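Local coordinates for protein beta-L-arabinobiosidase (Bacteroides thetaiotaomicron, PDB 5MQR) that probably hydrolyses glycosidic bonds in plant pectin, with beta-L-arabinobiosidase activity and possibly a sialidase-type activity, at residues 618-623 with 1055-1060; 1063-1068 with 1086-1091. All blocks are in the same frame, centred on the assembly; numbering follows the deposited sequence.

Contact 1. Residues 618-623 with 1055-1060; sequences SAFLKY and CLDNVL
The carboxylate of Asp1057 reaches from strand 1053-1061 into the loop 618-623 and is gripped there by three consecutive backbone N-H groups. At the root of the side chain, CB has Ser618 OG at 3.6 Å and, roughly at right angles to it, Leu621 CD1 at 4.0 Å. The first torsion, short of fully extended (chi1 -149°), turns the carboxylate toward the N-H groups of residues 619-621. Beyond CG the two oxygens divide the donors. OD1 takes Ala619 N at 3.1 Å on its syn side, 30° out of the carboxylate plane. On the anti side it takes Asn1058 N at 2.9 Å, which comes from the same face of the plane; Thr1067 OG1 of the next strand also bonds to OD1. OD2 receives Phe620 N at 2.8 Å through its syn lone pair and Leu621 N at 2.9 Å on the anti side, the latter in a nearly straight bond (168° at the hydrogen). Such a collar fixes the rotation of the carboxylate, and the buried negative charge is probably stabilised by these N-H dipoles.

Beside it, the Leu621 branch CD1 lies against Cys1055 SG at 3.9 Å, the apolar touch between the two segments. On the other flank, the CB atoms of Ser618 and Asn1058 touch, while Asn1058 OD1 is bonded by Ser617 OG. Within the loop, Ser618 OG bonds to Leu621 O, and Lys622 NZ returns to Ser618 O at 2.9 Å. Strand 1053-1061 carries a bulge next to the aspartate: Asn1058, with positive phi, and Val1059 both face Leu1066, a G1 beta bulge in the antiparallel sheet of the glycosyl hydrolase family 65 C-terminal domain.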
loop_
_atom_site.group_PDB
_atom_site.type_symbol
_atom_site.label_atom_id
_atom_site.label_comp_id
_atom_site.label_asym_id
_atom_site.label_seq_id
_atom_site.Cartn_x
_atom_site.Cartn_y
_atom_site.Cartn_z
ATOM N N SER A 618 4.510 -4.695 -11.284
ATOM C CA SER A 618 4.601 -3.614 -10.304
ATOM C C SER A 618 3.412 -3.659 -9.352
ATOM O O SER A 618 2.293 -3.627 -9.779
ATOM C CB SER A 618 4.621 -2.261 -11.011
ATOM O OG SER A 618 5.055 -1.216 -10.139
ATOM N N ALA A 619 3.666 -3.711 -8.052
ATOM C CA ALA A 619 2.611 -3.944 -7.064
ATOM C C ALA A 619 1.831 -2.685 -6.641
ATOM O O ALA A 619 0.651 -2.785 -6.352
ATOM C CB ALA A 619 3.215 -4.635 -5.835
ATOM N N PHE A 620 2.507 -1.542 -6.544
ATOM C CA PHE A 620 1.912 -0.277 -6.110
ATOM C C PHE A 620 2.019 0.790 -7.201
ATOM O O PHE A 620 1.010 1.422 -7.549
ATOM C CB PHE A 620 2.554 0.200 -4.805
ATOM C CG PHE A 620 2.281 -0.701 -3.647
ATOM C CD1 PHE A 620 2.970 -1.918 -3.512
ATOM C CD2 PHE A 620 1.306 -0.378 -2.710
ATOM C CE1 PHE A 620 2.707 -2.781 -2.463
ATOM C CE2 PHE A 620 1.035 -1.241 -1.660
ATOM C CZ PHE A 620 1.734 -2.447 -1.547
ATOM N N LEU A 621 3.200 0.978 -7.786
ATOM C CA LEU A 621 3.371 2.009 -8.813
ATOM C C LEU A 621 2.960 1.514 -10.191
ATOM O O LEU A 621 3.093 0.322 -10.500
ATOM C CB LEU A 621 4.839 2.479 -8.855
ATOM C CG LEU A 621 5.413 2.973 -7.515
ATOM C CD1 LEU A 621 6.854 3.431 -7.686
ATOM C CD2 LEU A 621 4.564 4.081 -6.894
ATOM N N LYS A 622 2.469 2.442 -11.013
ATOM C CA LYS A 622 2.078 2.153 -12.378
ATOM C C LYS A 622 2.764 3.105 -13.344
ATOM O O LYS A 622 2.894 4.306 -13.081
ATOM C CB LYS A 622 0.554 2.250 -12.523
ATOM C CG LYS A 622 -0.239 1.230 -11.668
ATOM C CD LYS A 622 -0.030 -0.208 -12.144
ATOM C CE LYS A 622 0.011 -1.244 -11.001
ATOM N NZ LYS A 622 0.155 -2.649 -11.559
ATOM N N TYR A 623 3.206 2.554 -14.472
ATOM C CA TYR A 623 3.971 3.315 -15.428
ATOM C C TYR A 623 3.182 4.513 -15.943
ATOM O O TYR A 623 3.765 5.575 -16.131
ATOM C CB TYR A 623 4.487 2.450 -16.593
ATOM C CG TYR A 623 5.307 3.297 -17.535
ATOM C CD1 TYR A 623 6.576 3.713 -17.166
ATOM C CD2 TYR A 623 4.768 3.788 -18.742
ATOM C CE1 TYR A 623 7.310 4.570 -17.974
ATOM C CE2 TYR A 623 5.521 4.629 -19.572
ATOM C CZ TYR A 623 6.796 5.011 -19.166
ATOM O OH TYR A 623 7.576 5.870 -19.904
ATOM N N CYS A 1055 9.126 4.828 -2.856
ATOM C CA CYS A 1055 8.928 3.453 -3.275
ATOM C C CYS A 1055 9.753 3.106 -4.489
ATOM O O CYS A 1055 9.806 3.864 -5.440
ATOM C CB CYS A 1055 7.439 3.225 -3.574
ATOM S SG CYS A 1055 7.073 1.615 -4.289
ATOM N N LEU A 1056 10.406 1.961 -4.430
ATOM C CA LEU A 1056 11.006 1.346 -5.605
ATOM C C LEU A 1056 10.241 0.077 -5.881
ATOM O O LEU A 1056 10.131 -0.782 -5.040
ATOM C CB LEU A 1056 12.473 1.025 -5.392
ATOM C CG LEU A 1056 13.188 0.399 -6.595
ATOM C CD1 LEU A 1056 13.417 1.422 -7.707
ATOM C CD2 LEU A 1056 14.509 -0.206 -6.144
ATOM N N ASP A 1057 9.729 -0.033 -7.090
ATOM C CA ASP A 1057 8.806 -1.091 -7.461
ATOM C C ASP A 1057 9.224 -1.666 -8.794
ATOM O O ASP A 1057 10.063 -1.101 -9.509
ATOM C CB ASP A 1057 7.416 -0.493 -7.582
ATOM C CG ASP A 1057 6.308 -1.458 -7.229
ATOM O OD1 ASP A 1057 6.496 -2.693 -7.185
ATOM O OD2 ASP A 1057 5.198 -0.953 -7.000
ATOM N N ASN A 1058 8.611 -2.792 -9.120
ATOM C CA ASN A 1058 8.796 -3.469 -10.388
ATOM C C ASN A 1058 10.245 -3.911 -10.575
ATOM O O ASN A 1058 10.723 -3.958 -11.709
ATOM C CB ASN A 1058 8.341 -2.583 -11.574
ATOM C CG ASN A 1058 7.973 -3.396 -12.813
ATOM O OD1 ASN A 1058 7.559 -4.536 -12.706
ATOM N ND2 ASN A 1058 8.129 -2.816 -13.977
ATOM N N VAL A 1059 10.923 -4.266 -9.486
ATOM C CA VAL A 1059 12.313 -4.688 -9.587
ATOM C C VAL A 1059 12.332 -6.186 -9.911
ATOM O O VAL A 1059 11.718 -6.983 -9.177
ATOM C CB VAL A 1059 13.073 -4.445 -8.268
ATOM C CG1 VAL A 1059 14.497 -5.013 -8.341
ATOM C CG2 VAL A 1059 13.106 -2.967 -7.920
ATOM N N LEU A 1060 13.031 -6.581 -10.976
ATOM C CA LEU A 1060 13.253 -8.002 -11.250
ATOM C C LEU A 1060 14.546 -8.417 -10.593
ATOM O O LEU A 1060 15.629 -8.030 -11.019
ATOM C CB LEU A 1060 13.297 -8.298 -12.745
ATOM C CG LEU A 1060 13.260 -9.786 -13.152
ATOM C CD1 LEU A 1060 12.003 -10.481 -12.618
ATOM C CD2 LEU A 1060 13.310 -9.887 -14.667
#

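Contact 2. Residues 1063-1068 with 1086-1091; sequences GHNLTI and FVNGKE
Phe1086 and Thr1067 form a hydrogen-bonded antiparallel pair, with Phe1086 N reaching Thr1067 O at 2.8 Å and Thr1067 N reaching Phe1086 O at 3.0 Å. Their side chains share one face of the sheet, where the CB atoms meet at 3.9 Å. On the opposite face Leu1066 CD2 and Val1087 CG2 lie side by side, pointing the same way. Asn1088 carries the pairing on past the end of strand 1082-1087. Its N donates to Asn1065 O, and its side-chain OD1 stands in for a backbone carbonyl, taking Asn1065 N at 2.8 Å almost along the C=O axis (160°). With CG beside the backbone N (chi1 -58°), the Asn1088 amide turns toward the edge of strand 1064-1071, its plane only 7° from that of the His1064 ring. One water links Asn1088 ND2 to Gly1063 O; another joins Asn1065 O, Gly1089 N and Thr1067 OG1, which also bonds to Asp1057 OD1. Asn1088 and Gly1089 are the central residues of a type I' turn leading into edge strand 1090-1095. Strand 1064-1071 lies between strands 1053-1061 and 1082-1087, with strand 1040-1042 against Leu1066 and Val1087.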
loop_
_atom_site.group_PDB
_atom_site.type_symbol
_atom_site.label_atom_id
_atom_site.label_comp_id
_atom_site.label_asym_id
_atom_site.label_seq_id
_atom_site.Cartn_x
_atom_site.Cartn_y
_atom_site.Cartn_z
ATOM N N GLY A 1063 14.490 -13.598 -10.340
ATOM C CA GLY A 1063 13.243 -14.159 -10.866
ATOM C C GLY A 1063 11.968 -13.785 -10.144
ATOM O O GLY A 1063 10.941 -14.319 -10.453
ATOM N N HIS A 1064 12.037 -12.836 -9.210
ATOM C CA HIS A 1064 10.899 -12.355 -8.436
ATOM C C HIS A 1064 10.765 -10.858 -8.646
ATOM O O HIS A 1064 11.735 -10.201 -8.986
ATOM C CB HIS A 1064 11.132 -12.648 -6.962
ATOM C CG HIS A 1064 11.013 -14.096 -6.627
ATOM N ND1 HIS A 1064 11.981 -15.022 -6.968
ATOM C CD2 HIS A 1064 10.025 -14.788 -6.010
ATOM C CE1 HIS A 1064 11.598 -16.221 -6.565
ATOM N NE2 HIS A 1064 10.418 -16.105 -5.978
ATOM N N ASN A 1065 9.565 -10.339 -8.462
ATOM C CA ASN A 1065 9.290 -8.911 -8.596
ATOM C C ASN A 1065 9.295 -8.253 -7.221
ATOM O O ASN A 1065 8.444 -8.592 -6.404
ATOM C CB ASN A 1065 7.940 -8.690 -9.273
ATOM C CG ASN A 1065 7.917 -9.233 -10.693
ATOM O OD1 ASN A 1065 8.758 -8.877 -11.513
ATOM N ND2 ASN A 1065 6.981 -10.104 -10.975
ATOM N N LEU A 1066 10.243 -7.345 -6.947
ATOM C CA LEU A 1066 10.325 -6.744 -5.612
ATOM C C LEU A 1066 9.800 -5.351 -5.580
ATOM O O LEU A 1066 9.867 -4.606 -6.571
ATOM C CB LEU A 1066 11.750 -6.733 -5.016
ATOM C CG LEU A 1066 12.597 -8.002 -4.962
ATOM C CD1 LEU A 1066 13.817 -7.824 -4.044
ATOM C CD2 LEU A 1066 11.816 -9.198 -4.539
ATOM N N THR A 1067 9.299 -5.004 -4.403
ATOM C CA THR A 1067 8.893 -3.643 -4.081
ATOM C C THR A 1067 9.500 -3.277 -2.749
ATOM O O THR A 1067 9.458 -4.066 -1.817
ATOM C CB THR A 1067 7.375 -3.552 -3.924
ATOM O OG1 THR A 1067 6.765 -4.191 -5.034
ATOM C CG2 THR A 1067 6.911 -2.132 -3.811
ATOM N N ILE A 1068 10.055 -2.084 -2.655
ATOM C CA ILE A 1068 10.552 -1.578 -1.385
ATOM C C ILE A 1068 9.892 -0.234 -1.199
ATOM O O ILE A 1068 9.983 0.625 -2.059
ATOM C CB ILE A 1068 12.089 -1.372 -1.400
ATOM C CG1 ILE A 1068 12.809 -2.702 -1.638
ATOM C CG2 ILE A 1068 12.554 -0.692 -0.113
ATOM C CD1 ILE A 1068 14.226 -2.546 -2.137
ATOM N N PHE A 1086 8.055 -6.132 -0.515
ATOM C CA PHE A 1086 7.107 -7.065 -1.092
ATOM C C PHE A 1086 7.815 -7.923 -2.135
ATOM O O PHE A 1086 8.681 -7.450 -2.859
ATOM C CB PHE A 1086 5.898 -6.346 -1.710
ATOM C CG PHE A 1086 5.054 -5.583 -0.712
ATOM C CD1 PHE A 1086 5.482 -4.360 -0.203
ATOM C CD2 PHE A 1086 3.800 -6.069 -0.307
ATOM C CE1 PHE A 1086 4.710 -3.647 0.719
ATOM C CE2 PHE A 1086 3.022 -5.368 0.623
ATOM C CZ PHE A 1086 3.475 -4.143 1.129
ATOM N N VAL A 1087 7.414 -9.190 -2.182
ATOM C CA VAL A 1087 7.805 -10.143 -3.212
ATOM C C VAL A 1087 6.527 -10.552 -3.955
ATOM O O VAL A 1087 5.612 -11.101 -3.339
ATOM C CB VAL A 1087 8.463 -11.377 -2.574
ATOM C CG1 VAL A 1087 8.823 -12.433 -3.624
ATOM C CG2 VAL A 1087 9.674 -10.939 -1.771
ATOM N N ASN A 1088 6.470 -10.291 -5.259
ATOM C CA ASN A 1088 5.275 -10.528 -6.082
ATOM C C ASN A 1088 4.008 -10.046 -5.398
ATOM O O ASN A 1088 2.994 -10.741 -5.356
ATOM C CB ASN A 1088 5.183 -12.001 -6.463
ATOM C CG ASN A 1088 6.416 -12.471 -7.224
ATOM O OD1 ASN A 1088 7.182 -11.673 -7.761
ATOM N ND2 ASN A 1088 6.625 -13.766 -7.250
ATOM N N GLY A 1089 4.100 -8.839 -4.850
ATOM C CA GLY A 1089 2.993 -8.188 -4.174
ATOM C C GLY A 1089 2.576 -8.715 -2.824
ATOM O O GLY A 1089 1.561 -8.273 -2.304
ATOM N N LYS A 1090 3.330 -9.653 -2.258
ATOM C CA LYS A 1090 3.070 -10.178 -0.913
ATOM C C LYS A 1090 4.183 -9.692 0.005
ATOM O O LYS A 1090 5.382 -9.799 -0.334
ATOM C CB LYS A 1090 3.020 -11.704 -0.933
ATOM C CG LYS A 1090 1.898 -12.271 -1.798
ATOM C CD LYS A 1090 0.514 -11.957 -1.210
ATOM C CE LYS A 1090 -0.626 -12.658 -1.958
ATOM N NZ LYS A 1090 -1.934 -11.906 -1.817
ATOM N N GLU A 1091 3.792 -9.148 1.154
ATOM C CA GLU A 1091 4.750 -8.597 2.104
ATOM C C GLU A 1091 5.698 -9.677 2.596
ATOM O O GLU A 1091 5.265 -10.768 2.962
ATOM C CB GLU A 1091 4.052 -7.950 3.304
ATOM C CG GLU A 1091 5.054 -7.498 4.360
ATOM C CD GLU A 1091 4.453 -6.702 5.496
ATOM O OE1 GLU A 1091 3.488 -5.926 5.277
ATOM O OE2 GLU A 1091 4.981 -6.858 6.616
HETATM O O HOH W 1 8.445 -15.175 -9.196
HETATM O O HOH W 2 6.410 -6.992 -5.258
#

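Both contacts reach one five-stranded antiparallel sheet, contact 1 by way of strand 1053-1061, and their centres are about 9 Å apart. The strands 1053-1061 and 1064-1071 follow each other in the chain and are neighbours in the sheet, Leu1066 N standing 2.7 Å from Val1059 O. The carboxylate at the heart of contact 1 reaches contact 2 through Asp1057 OD1 and Thr1067 OG1, 2.6 Å apart. The loop 618-623 also spans to strand 1082-1087: the rings of Phe620 and Phe1086 meet with CZ to CZ 3.6 Å, planes at about 60°. A bound buffer molecule, HEPES, lies about 13 Å from the Phe1086 side chain.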